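Local structure of CEP104 (Gallus gallus, 5JO8) at residues Cys131-Leu136 / Leu170-Val175. The protein is a centriolar protein whose TOG domain, the part in this crystal, probably binds tubulin or microtubules. Sequence-based numbering, arbitrary orientation.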
loop_
_atom_site.group_PDB
_atom_site.type_symbol
_atom_site.label_atom_id
_atom_site.label_comp_id
_atom_site.label_asym_id
_atom_site.label_seq_id
_atom_site.Cartn_x
_atom_site.Cartn_y
_atom_site.Cartn_z
ATOM N N CYS A 131 -11.420 -1.050 2.563
ATOM C CA CYS A 131 -10.347 -1.921 3.069
ATOM C C CYS A 131 -8.983 -1.460 2.588
ATOM O O CYS A 131 -8.024 -1.418 3.368
ATOM C CB CYS A 131 -10.536 -3.370 2.625
ATOM S SG CYS A 131 -12.006 -4.169 3.330
ATOM N N VAL A 132 -8.896 -1.160 1.301
ATOM C CA VAL A 132 -7.626 -0.735 0.707
ATOM C C VAL A 132 -7.228 0.644 1.236
ATOM O O VAL A 132 -6.090 0.845 1.659
ATOM C CB VAL A 132 -7.668 -0.750 -0.833
ATOM C CG1 VAL A 132 -6.337 -0.250 -1.404
ATOM C CG2 VAL A 132 -7.961 -2.151 -1.343
ATOM N N GLU A 133 -8.152 1.598 1.241
ATOM C CA GLU A 133 -7.814 2.960 1.651
ATOM C C GLU A 133 -7.370 3.042 3.108
ATOM O O GLU A 133 -6.512 3.849 3.448
ATOM C CB GLU A 133 -8.991 3.909 1.422
ATOM C CG GLU A 133 -9.374 4.117 -0.038
ATOM C CD GLU A 133 -8.356 4.948 -0.818
ATOM O OE1 GLU A 133 -7.414 5.486 -0.203
ATOM O OE2 GLU A 133 -8.509 5.073 -2.050
ATOM N N LYS A 134 -7.937 2.201 3.966
ATOM C CA LYS A 134 -7.610 2.255 5.386
ATOM C C LYS A 134 -6.296 1.564 5.732
ATOM O O LYS A 134 -5.758 1.771 6.819
ATOM C CB LYS A 134 -8.745 1.660 6.232
ATOM C CG LYS A 134 -10.035 2.474 6.214
ATOM C CD LYS A 134 -9.792 3.879 6.731
ATOM C CE LYS A 134 -11.043 4.732 6.579
ATOM N NZ LYS A 134 -10.836 6.131 7.053
ATOM N N THR A 135 -5.800 0.721 4.832
ATOM C CA THR A 135 -4.622 -0.088 5.134
ATOM C C THR A 135 -3.389 0.238 4.292
ATOM O O THR A 135 -2.260 0.085 4.763
ATOM C CB THR A 135 -4.926 -1.593 5.007
ATOM O OG1 THR A 135 -5.293 -1.902 3.657
ATOM C CG2 THR A 135 -6.066 -1.972 5.943
ATOM N N LEU A 136 -3.595 0.667 3.056
ATOM C CA LEU A 136 -2.457 0.945 2.179
ATOM C C LEU A 136 -1.456 1.952 2.758
ATOM O O LEU A 136 -0.247 1.735 2.636
ATOM C CB LEU A 136 -2.937 1.366 0.785
ATOM C CG LEU A 136 -1.847 1.553 -0.280
ATOM C CD1 LEU A 136 -0.961 0.307 -0.427
ATOM C CD2 LEU A 136 -2.516 1.901 -1.600
ATOM N N LEU A 170 -10.419 -1.156 -9.136
ATOM C CA LEU A 170 -10.600 0.060 -8.344
ATOM C C LEU A 170 -9.587 1.150 -8.683
ATOM O O LEU A 170 -9.809 2.328 -8.389
ATOM C CB LEU A 170 -10.508 -0.247 -6.854
ATOM C CG LEU A 170 -11.538 -1.222 -6.293
ATOM C CD1 LEU A 170 -11.255 -1.456 -4.815
ATOM C CD2 LEU A 170 -12.940 -0.671 -6.519
ATOM N N GLN A 171 -8.455 0.745 -9.257
ATOM C CA GLN A 171 -7.402 1.679 -9.652
ATOM C C GLN A 171 -6.945 2.585 -8.505
ATOM O O GLN A 171 -6.685 3.772 -8.697
ATOM C CB GLN A 171 -7.859 2.503 -10.860
ATOM C CG GLN A 171 -8.241 1.634 -12.045
ATOM C CD GLN A 171 -8.955 2.404 -13.135
ATOM O OE1 GLN A 171 -9.688 3.353 -12.862
ATOM N NE2 GLN A 171 -8.748 1.992 -14.378
ATOM N N ILE A 172 -6.847 2.006 -7.311
ATOM C CA ILE A 172 -6.526 2.747 -6.098
ATOM C C ILE A 172 -5.030 2.702 -5.866
ATOM O O ILE A 172 -4.396 3.716 -5.612
ATOM C CB ILE A 172 -7.270 2.162 -4.864
ATOM C CG1 ILE A 172 -8.763 2.478 -4.924
ATOM C CG2 ILE A 172 -6.668 2.691 -3.556
ATOM C CD1 ILE A 172 -9.566 1.777 -3.834
ATOM N N VAL A 173 -4.479 1.501 -5.939
ATOM C CA VAL A 173 -3.087 1.315 -5.552
ATOM C C VAL A 173 -2.124 2.145 -6.403
ATOM O O VAL A 173 -1.280 2.842 -5.846
ATOM C CB VAL A 173 -2.703 -0.167 -5.448
ATOM C CG1 VAL A 173 -1.253 -0.298 -5.033
ATOM C CG2 VAL A 173 -3.606 -0.867 -4.434
ATOM N N PRO A 174 -2.258 2.097 -7.744
ATOM C CA PRO A 174 -1.310 2.894 -8.541
ATOM C C PRO A 174 -1.345 4.389 -8.251
ATOM O O PRO A 174 -0.305 5.048 -8.195
ATOM C CB PRO A 174 -1.758 2.612 -9.981
ATOM C CG PRO A 174 -2.269 1.223 -9.913
ATOM C CD PRO A 174 -3.027 1.177 -8.604
ATOM N N VAL A 175 -2.547 4.925 -8.058
ATOM C CA VAL A 175 -2.705 6.338 -7.771
ATOM C C VAL A 175 -2.035 6.720 -6.456
ATOM O O VAL A 175 -1.363 7.750 -6.369
ATOM C CB VAL A 175 -4.192 6.739 -7.798
ATOM C CG1 VAL A 175 -4.345 8.217 -7.480
ATOM C CG2 VAL A 175 -4.782 6.410 -9.156
#
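With chi1 at 178°, V132 turns CG1 away from its own backbone N and out to the other segment; in I172 a chi1 of -72° sets CG1 opposite the carbonyl carbon, which leaves CG2 opposite the backbone N. These two methyls meet, 3.7 Å apart from V132 CG1 to I172 CG2. V132 CG1 serves a second neighbour as well: V173 CG2 lies 4.1 Å from it, the two valines crossing at about a right angle. One turn further along the helix, L136 sends CD2 over the backbone of the other segment, 4.0 Å from V173 CA and about as far from V173 CG2. V173 CG2 thus touches both V132 and L136, two residues that come up on one face of their helix.

The fold is the all-helical, elongated array of a TOG domain. Here helix 125-142 is joined through V132 and L136 to the connection after helix 148-163 and to the start of the short helix 173-177. I158 of helix 148-163 touches both L136 and V173, closing the buried side of the contact, while V167 from the connecting loop packs on V132.

Toward the exposed edge the chemistry changes. E133 brings its carboxylate across to I172, with OE2 3.4 Å from I172 CG2; CG1 and CD1 of the isoleucine lie slightly farther from this oxygen. No hydrogen bond crosses between the segments; the contact is largely apolar, with the carboxylate beside I172 at its exposed end. Behind it, on the helix, T135 OG1 donates to C131 O at 2.8 Å, with an angle of 145° at the carbonyl oxygen, and V132 O accepts from both T135 N and L136 N.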